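Local coordinates for protein putative transcriptional regulator (Streptomyces coelicolor, PDB 2HXI) that probably binds DNA at transcriptional control regions and regulates transcription as a dimeric member of the TetR family, at residues 34-39 against 81-86; 75-80 against 120-125; 142-147 against 152-157; 159-164 against 228-233. All coordinates share one frame; numbering follows the deposited sequence.

Contact 1. Residues 34-39 against 81-86; sequences ILDAAA and ADRILL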
# COMPACT_ATOMS: atom_id res chain seq x y z
N ILE B 34 2.80 -17.60 -22.93
CA ILE B 34 3.72 -16.48 -22.81
C ILE B 34 3.66 -15.89 -21.37
O ILE B 34 4.70 -15.69 -20.73
CB ILE B 34 3.40 -15.40 -23.88
CG1 ILE B 34 3.60 -16.00 -25.31
CG2 ILE B 34 4.25 -14.17 -23.68
CD1 ILE B 34 3.02 -15.07 -26.46
N LEU B 35 2.44 -15.65 -20.89
CA LEU B 35 2.24 -15.03 -19.56
C LEU B 35 2.79 -15.92 -18.44
O LEU B 35 3.42 -15.40 -17.49
CB LEU B 35 0.74 -14.80 -19.36
CG LEU B 35 0.21 -13.76 -20.33
CD1 LEU B 35 -1.32 -13.76 -20.21
CD2 LEU B 35 0.75 -12.44 -20.12
N ASP B 36 2.56 -17.21 -18.54
CA ASP B 36 3.08 -18.19 -17.60
C ASP B 36 4.61 -18.31 -17.64
O ASP B 36 5.28 -18.48 -16.60
CB ASP B 36 2.42 -19.55 -17.81
CG ASP B 36 1.02 -19.66 -17.18
OD1 ASP B 36 0.54 -18.72 -16.47
OD2 ASP B 36 0.37 -20.69 -17.45
N ALA B 37 5.19 -18.22 -18.83
CA ALA B 37 6.67 -18.19 -18.90
C ALA B 37 7.19 -16.95 -18.21
O ALA B 37 8.20 -16.97 -17.47
CB ALA B 37 7.14 -18.24 -20.36
N ALA B 38 6.52 -15.82 -18.45
CA ALA B 38 6.93 -14.57 -17.85
C ALA B 38 6.85 -14.60 -16.33
O ALA B 38 7.72 -14.08 -15.67
CB ALA B 38 6.11 -13.42 -18.36
N ALA B 39 5.77 -15.19 -15.82
CA ALA B 39 5.58 -15.30 -14.35
C ALA B 39 6.79 -16.01 -13.71
O ALA B 39 7.31 -15.60 -12.68
CB ALA B 39 4.32 -16.04 -14.02
N ALA B 81 0.32 -10.19 -14.11
CA ALA B 81 -0.26 -10.07 -12.74
C ALA B 81 -1.60 -10.84 -12.69
O ALA B 81 -1.88 -11.57 -11.72
CB ALA B 81 -0.41 -8.67 -12.36
N ASP B 82 -2.37 -10.80 -13.78
CA ASP B 82 -3.60 -11.60 -13.85
C ASP B 82 -3.34 -13.08 -13.65
O ASP B 82 -4.13 -13.77 -12.99
CB ASP B 82 -4.42 -11.38 -15.14
CG ASP B 82 -5.84 -11.99 -15.02
OD1 ASP B 82 -6.72 -11.27 -14.46
OD2 ASP B 82 -6.06 -13.18 -15.39
N ARG B 83 -2.24 -13.60 -14.20
CA ARG B 83 -1.93 -15.00 -14.02
C ARG B 83 -1.70 -15.34 -12.56
O ARG B 83 -1.92 -16.49 -12.14
CB ARG B 83 -0.69 -15.43 -14.84
CG ARG B 83 -0.68 -14.99 -16.26
CD ARG B 83 -1.89 -15.64 -16.99
NE ARG B 83 -1.82 -17.13 -17.02
CZ ARG B 83 -2.79 -17.90 -17.53
NH1 ARG B 83 -3.92 -17.33 -18.01
NH2 ARG B 83 -2.64 -19.22 -17.57
N ILE B 84 -1.14 -14.38 -11.80
CA ILE B 84 -0.93 -14.56 -10.36
C ILE B 84 -2.26 -14.63 -9.62
O ILE B 84 -2.42 -15.47 -8.72
CB ILE B 84 -0.05 -13.42 -9.73
CG1 ILE B 84 1.33 -13.29 -10.46
CG2 ILE B 84 0.19 -13.64 -8.25
CD1 ILE B 84 2.13 -14.56 -10.57
N LEU B 85 -3.20 -13.77 -9.97
CA LEU B 85 -4.55 -13.94 -9.41
C LEU B 85 -5.09 -15.34 -9.73
O LEU B 85 -5.72 -15.98 -8.90
CB LEU B 85 -5.49 -12.89 -9.98
CG LEU B 85 -5.14 -11.42 -9.74
CD1 LEU B 85 -6.18 -10.48 -10.42
CD2 LEU B 85 -5.10 -11.21 -8.27
N LEU B 86 -4.89 -15.81 -10.98
CA LEU B 86 -5.45 -17.07 -11.38
C LEU B 86 -4.91 -18.19 -10.52
O LEU B 86 -5.68 -19.02 -10.00
CB LEU B 86 -5.18 -17.29 -12.88
CG LEU B 86 -5.75 -18.60 -13.46
CD1 LEU B 86 -7.26 -18.65 -13.38
CD2 LEU B 86 -5.29 -18.75 -14.91

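Contact 2. Residues 75-80 against 120-125; sequences ELLRAV and AAVWGR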
# COMPACT_ATOMS: atom_id res chain seq x y z
N GLU B 75 1.08 -3.36 -20.28
CA GLU B 75 -0.06 -4.25 -20.57
C GLU B 75 0.36 -5.71 -20.42
O GLU B 75 -0.42 -6.57 -20.00
CB GLU B 75 -0.65 -4.01 -21.96
CG GLU B 75 -1.65 -2.86 -22.07
CD GLU B 75 -2.57 -2.73 -20.85
OE1 GLU B 75 -3.52 -3.54 -20.67
OE2 GLU B 75 -2.35 -1.79 -20.06
N LEU B 76 1.61 -5.97 -20.80
CA LEU B 76 2.21 -7.31 -20.62
C LEU B 76 2.28 -7.63 -19.12
O LEU B 76 1.80 -8.64 -18.72
CB LEU B 76 3.61 -7.34 -21.25
CG LEU B 76 4.44 -8.62 -21.21
CD1 LEU B 76 5.77 -8.45 -21.97
CD2 LEU B 76 4.78 -9.00 -19.86
N LEU B 77 2.88 -6.75 -18.32
CA LEU B 77 2.96 -6.93 -16.85
C LEU B 77 1.62 -7.04 -16.17
O LEU B 77 1.47 -7.85 -15.28
CB LEU B 77 3.83 -5.86 -16.18
CG LEU B 77 5.34 -5.96 -16.50
CD1 LEU B 77 6.15 -4.93 -15.75
CD2 LEU B 77 5.90 -7.40 -16.27
N ARG B 78 0.63 -6.25 -16.55
CA ARG B 78 -0.72 -6.42 -16.00
C ARG B 78 -1.25 -7.79 -16.32
O ARG B 78 -1.89 -8.43 -15.49
CB ARG B 78 -1.72 -5.42 -16.62
CG ARG B 78 -1.51 -3.97 -16.28
CD ARG B 78 -2.71 -3.21 -16.82
NE ARG B 78 -3.99 -3.57 -16.18
CZ ARG B 78 -5.17 -3.51 -16.80
NH1 ARG B 78 -5.25 -3.14 -18.07
NH2 ARG B 78 -6.30 -3.82 -16.16
N ALA B 79 -0.98 -8.27 -17.55
CA ALA B 79 -1.50 -9.52 -18.00
C ALA B 79 -0.83 -10.64 -17.23
O ALA B 79 -1.45 -11.61 -16.87
CB ALA B 79 -1.29 -9.67 -19.51
N VAL B 80 0.46 -10.47 -16.95
CA VAL B 80 1.13 -11.45 -16.10
C VAL B 80 0.56 -11.39 -14.63
O VAL B 80 0.38 -12.41 -13.99
CB VAL B 80 2.65 -11.16 -16.04
CG1 VAL B 80 3.29 -12.27 -15.25
CG2 VAL B 80 3.24 -11.14 -17.50
N ALA B 120 3.18 -7.42 -7.87
CA ALA B 120 2.31 -6.95 -6.77
C ALA B 120 2.06 -5.46 -6.97
O ALA B 120 0.93 -5.00 -6.81
CB ALA B 120 2.93 -7.20 -5.44
N ALA B 121 3.12 -4.74 -7.32
CA ALA B 121 3.06 -3.29 -7.59
C ALA B 121 2.16 -2.94 -8.80
O ALA B 121 1.39 -1.96 -8.78
CB ALA B 121 4.49 -2.78 -7.82
N VAL B 122 2.32 -3.70 -9.87
CA VAL B 122 1.58 -3.47 -11.08
C VAL B 122 0.11 -3.71 -10.76
O VAL B 122 -0.75 -2.91 -11.18
CB VAL B 122 2.01 -4.39 -12.26
CG1 VAL B 122 1.03 -4.21 -13.46
CG2 VAL B 122 3.46 -4.06 -12.71
N TRP B 123 -0.19 -4.80 -10.06
CA TRP B 123 -1.60 -5.12 -9.80
C TRP B 123 -2.23 -4.07 -8.89
O TRP B 123 -3.36 -3.62 -9.11
CB TRP B 123 -1.75 -6.51 -9.17
CG TRP B 123 -3.16 -6.83 -8.68
CD1 TRP B 123 -4.30 -6.89 -9.44
CD2 TRP B 123 -3.55 -7.11 -7.33
NE1 TRP B 123 -5.38 -7.18 -8.63
CE2 TRP B 123 -4.95 -7.32 -7.33
CE3 TRP B 123 -2.84 -7.19 -6.12
CZ2 TRP B 123 -5.65 -7.63 -6.19
CZ3 TRP B 123 -3.54 -7.52 -4.97
CH2 TRP B 123 -4.93 -7.72 -5.01
N GLY B 124 -1.47 -3.68 -7.87
CA GLY B 124 -1.95 -2.71 -6.90
C GLY B 124 -2.23 -1.38 -7.57
O GLY B 124 -3.02 -0.59 -7.06
N ARG B 125 -1.61 -1.13 -8.72
CA ARG B 125 -1.81 0.12 -9.45
C ARG B 125 -2.88 0.06 -10.53
O ARG B 125 -3.74 0.95 -10.61
CB ARG B 125 -0.49 0.59 -10.06
CG ARG B 125 -0.55 1.95 -10.75
CD ARG B 125 0.76 2.26 -11.46
NE ARG B 125 1.91 2.28 -10.54
CZ ARG B 125 3.07 2.89 -10.79
NH1 ARG B 125 3.26 3.58 -11.92
NH2 ARG B 125 4.05 2.83 -9.89

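Contact 3. Residues 142-147 against 152-157; sequences QALRAS and DEIPAR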
# COMPACT_ATOMS: atom_id res chain seq x y z
N GLN B 142 -19.69 -12.73 -4.34
CA GLN B 142 -20.62 -13.72 -3.80
C GLN B 142 -20.57 -13.65 -2.27
O GLN B 142 -21.60 -13.69 -1.60
CB GLN B 142 -20.26 -15.14 -4.30
CG GLN B 142 -20.60 -15.36 -5.77
CD GLN B 142 -22.13 -15.48 -6.01
OE1 GLN B 142 -22.94 -15.40 -5.09
NE2 GLN B 142 -22.50 -15.69 -7.26
N ALA B 143 -19.36 -13.57 -1.73
CA ALA B 143 -19.20 -13.40 -0.25
C ALA B 143 -19.91 -12.15 0.31
O ALA B 143 -20.61 -12.25 1.32
CB ALA B 143 -17.72 -13.45 0.16
N LEU B 144 -19.74 -11.03 -0.38
CA LEU B 144 -20.41 -9.78 0.02
C LEU B 144 -21.96 -9.95 -0.07
O LEU B 144 -22.71 -9.50 0.82
CB LEU B 144 -19.95 -8.62 -0.85
CG LEU B 144 -18.47 -8.19 -0.48
CD1 LEU B 144 -17.90 -7.19 -1.53
CD2 LEU B 144 -18.37 -7.59 1.03
N ARG B 145 -22.46 -10.64 -1.12
CA ARG B 145 -23.90 -10.91 -1.14
C ARG B 145 -24.32 -11.77 0.00
O ARG B 145 -25.37 -11.55 0.59
CB ARG B 145 -24.34 -11.58 -2.46
CG ARG B 145 -24.42 -10.53 -3.57
CD ARG B 145 -24.98 -11.15 -4.88
NE ARG B 145 -25.74 -10.14 -5.66
CZ ARG B 145 -26.22 -10.36 -6.90
NH1 ARG B 145 -25.99 -11.49 -7.50
NH2 ARG B 145 -26.88 -9.42 -7.52
N ALA B 146 -23.48 -12.77 0.30
CA ALA B 146 -23.79 -13.71 1.40
C ALA B 146 -23.93 -13.05 2.76
O ALA B 146 -24.72 -13.52 3.60
CB ALA B 146 -22.76 -14.78 1.48
N SER B 147 -23.22 -11.94 2.94
CA SER B 147 -23.26 -11.14 4.19
C SER B 147 -24.64 -10.54 4.42
O SER B 147 -24.94 -10.11 5.54
CB SER B 147 -22.20 -10.03 4.14
OG SER B 147 -22.62 -8.91 3.35
N ASP B 152 -27.08 -2.71 -3.93
CA ASP B 152 -26.76 -1.38 -4.39
C ASP B 152 -25.42 -0.94 -3.82
O ASP B 152 -24.71 -0.20 -4.50
CB ASP B 152 -27.82 -0.37 -3.97
CG ASP B 152 -28.34 -0.61 -2.55
OD1 ASP B 152 -29.21 -1.53 -2.37
OD2 ASP B 152 -27.89 0.12 -1.63
N GLU B 153 -25.07 -1.41 -2.61
CA GLU B 153 -23.85 -0.96 -1.90
C GLU B 153 -22.61 -1.81 -2.24
O GLU B 153 -21.46 -1.37 -2.03
CB GLU B 153 -24.06 -1.02 -0.41
CG GLU B 153 -24.95 0.04 0.16
CD GLU B 153 -25.02 -0.11 1.67
OE1 GLU B 153 -24.19 -0.87 2.28
OE2 GLU B 153 -25.92 0.51 2.25
N ILE B 154 -22.86 -2.99 -2.78
CA ILE B 154 -21.77 -3.96 -3.00
C ILE B 154 -20.59 -3.47 -3.84
O ILE B 154 -19.40 -3.67 -3.45
CB ILE B 154 -22.32 -5.34 -3.35
CG1 ILE B 154 -22.91 -5.93 -2.05
CG2 ILE B 154 -21.20 -6.23 -3.97
CD1 ILE B 154 -23.67 -7.20 -2.23
N PRO B 155 -20.84 -2.81 -4.97
CA PRO B 155 -19.65 -2.34 -5.75
C PRO B 155 -18.75 -1.39 -4.93
O PRO B 155 -17.49 -1.50 -5.00
CB PRO B 155 -20.30 -1.61 -6.96
CG PRO B 155 -21.62 -2.39 -7.15
CD PRO B 155 -22.11 -2.55 -5.68
N ALA B 156 -19.35 -0.48 -4.15
CA ALA B 156 -18.52 0.43 -3.36
C ALA B 156 -17.77 -0.34 -2.26
O ALA B 156 -16.60 -0.10 -2.02
CB ALA B 156 -19.36 1.52 -2.76
N ARG B 157 -18.46 -1.27 -1.62
CA ARG B 157 -17.86 -2.13 -0.55
C ARG B 157 -16.70 -2.97 -1.11
O ARG B 157 -15.61 -3.06 -0.54
CB ARG B 157 -18.98 -2.99 0.07
CG ARG B 157 -20.20 -2.16 0.59
CD ARG B 157 -20.07 -1.94 2.03
NE ARG B 157 -21.23 -1.33 2.68
CZ ARG B 157 -21.11 -0.67 3.83
NH1 ARG B 157 -19.92 -0.62 4.40
NH2 ARG B 157 -22.16 -0.10 4.42

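Contact 4. Residues 159-164 against 228-233; sequences HRLVIL and AAHLAH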
# COMPACT_ATOMS: atom_id res chain seq x y z
N HIS B 159 -14.96 -2.21 -3.82
CA HIS B 159 -13.87 -1.30 -4.20
C HIS B 159 -12.93 -1.02 -2.98
O HIS B 159 -11.71 -1.10 -3.10
CB HIS B 159 -14.49 -0.01 -4.66
CG HIS B 159 -13.52 0.92 -5.30
ND1 HIS B 159 -12.67 0.54 -6.31
CD2 HIS B 159 -13.22 2.22 -5.03
CE1 HIS B 159 -11.90 1.56 -6.66
NE2 HIS B 159 -12.21 2.58 -5.90
N ARG B 160 -13.51 -0.66 -1.85
CA ARG B 160 -12.73 -0.36 -0.64
C ARG B 160 -11.97 -1.60 -0.11
O ARG B 160 -10.80 -1.50 0.35
CB ARG B 160 -13.66 0.21 0.43
CG ARG B 160 -13.99 1.69 0.08
CD ARG B 160 -14.56 2.38 1.32
NE ARG B 160 -15.86 1.84 1.67
CZ ARG B 160 -17.04 2.32 1.25
NH1 ARG B 160 -17.12 3.39 0.46
NH2 ARG B 160 -18.14 1.70 1.63
N LEU B 161 -12.64 -2.74 -0.18
CA LEU B 161 -12.05 -3.96 0.34
C LEU B 161 -10.81 -4.31 -0.49
O LEU B 161 -9.77 -4.66 0.04
CB LEU B 161 -13.10 -5.06 0.28
CG LEU B 161 -12.52 -6.40 0.74
CD1 LEU B 161 -11.84 -6.44 2.12
CD2 LEU B 161 -13.59 -7.53 0.67
N VAL B 162 -10.93 -4.27 -1.79
CA VAL B 162 -9.79 -4.61 -2.68
C VAL B 162 -8.72 -3.56 -2.68
O VAL B 162 -7.57 -3.90 -2.72
CB VAL B 162 -10.26 -4.97 -4.10
CG1 VAL B 162 -9.08 -5.19 -5.07
CG2 VAL B 162 -11.14 -6.25 -3.99
N ILE B 163 -9.10 -2.29 -2.63
CA ILE B 163 -8.08 -1.24 -2.37
C ILE B 163 -7.29 -1.57 -1.07
O ILE B 163 -6.08 -1.47 -1.04
CB ILE B 163 -8.71 0.11 -2.23
CG1 ILE B 163 -9.06 0.66 -3.64
CG2 ILE B 163 -7.73 1.09 -1.54
CD1 ILE B 163 -9.95 1.88 -3.71
N LEU B 164 -8.00 -1.91 -0.01
CA LEU B 164 -7.27 -2.24 1.25
C LEU B 164 -6.28 -3.41 1.04
O LEU B 164 -5.09 -3.28 1.36
CB LEU B 164 -8.28 -2.58 2.33
CG LEU B 164 -7.73 -2.98 3.67
CD1 LEU B 164 -6.71 -2.03 4.33
CD2 LEU B 164 -8.81 -3.30 4.67
N ALA B 228 -9.08 -8.10 9.51
CA ALA B 228 -10.18 -8.55 10.40
C ALA B 228 -10.96 -7.32 10.87
O ALA B 228 -12.20 -7.36 10.95
CB ALA B 228 -9.58 -9.25 11.58
N ALA B 229 -10.24 -6.22 11.13
CA ALA B 229 -10.89 -4.97 11.58
C ALA B 229 -11.86 -4.54 10.47
O ALA B 229 -13.01 -4.07 10.69
CB ALA B 229 -9.85 -3.88 11.77
N HIS B 230 -11.39 -4.61 9.24
CA HIS B 230 -12.21 -4.14 8.13
C HIS B 230 -13.48 -5.02 7.96
O HIS B 230 -14.58 -4.52 7.76
CB HIS B 230 -11.42 -4.12 6.83
CG HIS B 230 -12.13 -3.38 5.73
ND1 HIS B 230 -12.15 -2.00 5.67
CD2 HIS B 230 -12.92 -3.81 4.70
CE1 HIS B 230 -12.85 -1.63 4.61
NE2 HIS B 230 -13.37 -2.70 4.04
N LEU B 231 -13.31 -6.33 8.04
CA LEU B 231 -14.44 -7.25 7.89
C LEU B 231 -15.43 -7.09 9.08
O LEU B 231 -16.61 -7.26 8.90
CB LEU B 231 -13.99 -8.71 7.67
CG LEU B 231 -12.99 -8.96 6.50
CD1 LEU B 231 -12.80 -10.47 6.36
CD2 LEU B 231 -13.58 -8.36 5.22
N ALA B 232 -14.93 -6.69 10.26
CA ALA B 232 -15.82 -6.43 11.41
C ALA B 232 -16.66 -5.21 11.08
O ALA B 232 -17.85 -5.18 11.45
CB ALA B 232 -14.98 -6.16 12.69
N HIS B 233 -16.08 -4.24 10.40
CA HIS B 233 -16.84 -3.03 9.96
C HIS B 233 -17.96 -3.42 8.97
O HIS B 233 -19.13 -2.96 9.07
CB HIS B 233 -15.87 -1.95 9.36
CG HIS B 233 -16.38 -1.21 8.14
ND1 HIS B 233 -17.12 -0.05 8.21
CD2 HIS B 233 -16.14 -1.44 6.82
CE1 HIS B 233 -17.35 0.39 6.98
NE2 HIS B 233 -16.80 -0.46 6.12
O HOH W 1 -16.99 -0.26 3.24

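Contact 1. Residues 34-39 against 81-86
Leu35 and Arg83 bring their CA atoms to 6.9 Å of each other where two helical segments, 34-39 and 81-86, cross almost at a right angle (signed crossing angle -86°). The segment axes come within 9.4 Å, and only a few side chains from each helix meet at the crossing. Arg83 has the largest share of the interface. Its chain bends at both chi2 and chi3, which folds the aliphatic part against Leu35 and brings the guanidinium round to Asp36. Leu35 CB lies 3.4 Å from Arg83 CG, and Leu35 CD1 touches Arg83 CD, so the methylene carbons supply the apolar half of the contact.

The polar half is a salt bridge. Arg83 NE donates to Asp36 OD1 at 2.9 Å with an N-H...O angle of 160°. OD1 lies in the guanidinium plane, yet the bond reaches it from above the carboxylate plane, and the two planes are 53° apart. Arg83 NH2 adds weak bonds of 3.4 Å to both OD1 and OD2 of Asp36. Within its own helix, Leu86 CD2 rests over one guanidinium face, offset toward the rim. Elsewhere in the contact, Ala39 CB meets Ile84 CD1 at 4.3 Å.

The crossing joins helix 31-43, in the probable DNA-binding region, to helix 73-88, which leads toward the C-terminal domain. Leu35 also packs on Val80 and on Phe70 of a loop, while Ile84 reaches Phe113 of helix 98-113 and Leu86 touches Leu135 of helix 131-146.

Contact 2. Residues 75-80 against 120-125
Val122 of helix 117-126 meets Leu77 and Arg78 of helix 73-88, the helix that in the TetR fold follows the predicted helix-turn-helix and leads into the C-terminal domain. The closest backbone approach is between Arg78 and Val122, whose CA atoms are 6.2 Å apart, and the pair of segments buries 126 Å² in all, a small contact centred on one valine.

Val122 points its side chain at the other helix and divides its two methyls between neighbouring residues. With CG1 anti to the backbone N (chi1 172°), that methyl faces the main chain of Arg78 and CG2 is turned to Leu77. Leu77 CB is 3.9 Å from Val122 CG2, and Leu77 CD1 also comes near that methyl; the two side chains cross at about a right angle. Contacts across the segments are thus apolar.

The polar end of Arg78 is engaged elsewhere: NE bonds to Gly127 O, a polar tie to the residue that follows helix 117-126. Arg78 NH1 forms a salt bridge to Glu75 OE1 at 3.1 Å, whose hydrogen bond is weak (134°). Trp123, next to the valine, stacks on Phe113 and packs on Leu215 of the second subunit. Val122 CG1 rests 3.7 Å from Arg78 N and 3.8 Å from Arg78 CG, so backbone and side chain of one residue receive a single methyl.

Contact 3. Residues 142-147 against 152-157
Glu153 OE1 accepts two hydrogen bonds from Arg157, one turn further along the same segment, and Arg157 CB is directed toward segment 142-147. Both bonds, from NE and from NH2, are 3.0 Å long, with N-H...O angles of 147° and 145°. The grip is side-on and converges on one oxygen, which lies exactly in the guanidinium plane. Both nitrogens approach from the same face of the carboxylate, the NE on its anti side. This should fix the rotation of the guanidinium, whose end leads away from segment 142-147.

Across the segments the contact is apolar, and Ile154 is its centre. With its CG1 branch anti to the carbonyl carbon (chi1 -73°), Ile154 sends CD1 toward the start of Arg145: Ile154 CD1 is 3.7 Å from Arg145 CG, the side chains crossing at about a right angle, and 3.9 Å from Leu144 C. Its other branch, Ile154 CG2, meets Leu144 CB at 4.1 Å. Leu144 CD1 reaches on to the backbone of Arg157. The charged end of Arg145 forms a salt bridge with Asp151. Ser147 OG donates to Leu144 O over 2.6 Å, tying the end of the segment back on itself.

The contact closes the short turn between helix 131-146 and helix 154-173. Leu144 continues onto Leu102 of helix 98-113 and Leu234 of helix 219-237, while Ile154 and Pro155 pack against Phe208 of the second subunit.

Contact 4. Residues 159-164 against 228-233
Apolar packing carries the direct contact, with Leu161 and Leu164 of segment 159-164 meeting His230 and Leu231 of segment 228-233. Leu164 CD2 lies 3.5 Å from His230 CB and equally near CG, the two side chains sliding past each other in opposite directions. Leu161 has CG anti to the backbone N (chi1 177°), and its CD1 reaches 3.8 Å from His230 CD2 and 4.0 Å from Leu231 CD2. One leucine methyl therefore touches both the imidazole and the neighbouring leucine. His233 CD2 sits over one face of the His230 ring, offset toward the rim.

The polar link runs through water. Arg160 NH2 donates to water 1 at 2.8 Å, and the same water is hydrogen-bonded to His233 NE2 at 2.9 Å. It lies in the planes of both the guanidinium and the imidazole. Arg160 NH1 has a second partner, Glu225 of the second subunit, in a salt bridge between chains.

The helix geometry is consistent with this mixture. The segment axes run antiparallel at 175° and come no closer than 11.4 Å, a wide spacing bridged by long side chains and one water. Leu164 packs on Leu164 of the second subunit, and His233 on Ala229 of that subunit. Helices 154-173 and 219-237 thus lie at the dimer interface, consistent with the four-helix bundle through which TetR-family regulators typically dimerise.

From the N terminus, contact 1 brings helix 31-43 to helix 73-88, closing a loop that holds the predicted helix-turn-helix. Contact 2 starts on the same helix 73-88 before contact 1 has closed, so the two cross along the chain; Leu35 CD2 packs 3.5 Å from Ala79 CB where they touch. Contact 2 then ties the probable DNA-binding part to helix 117-126 of the C-terminal domain. Contact 3 follows in series, closing the short turn into helix 154-173. Contact 4 starts further along that helix and closes a loop of 63 residues with helix 219-237. Contacts 3 and 4 touch, their centres 12 Å apart, and contacts 2, 3 and 4 all reach the second subunit.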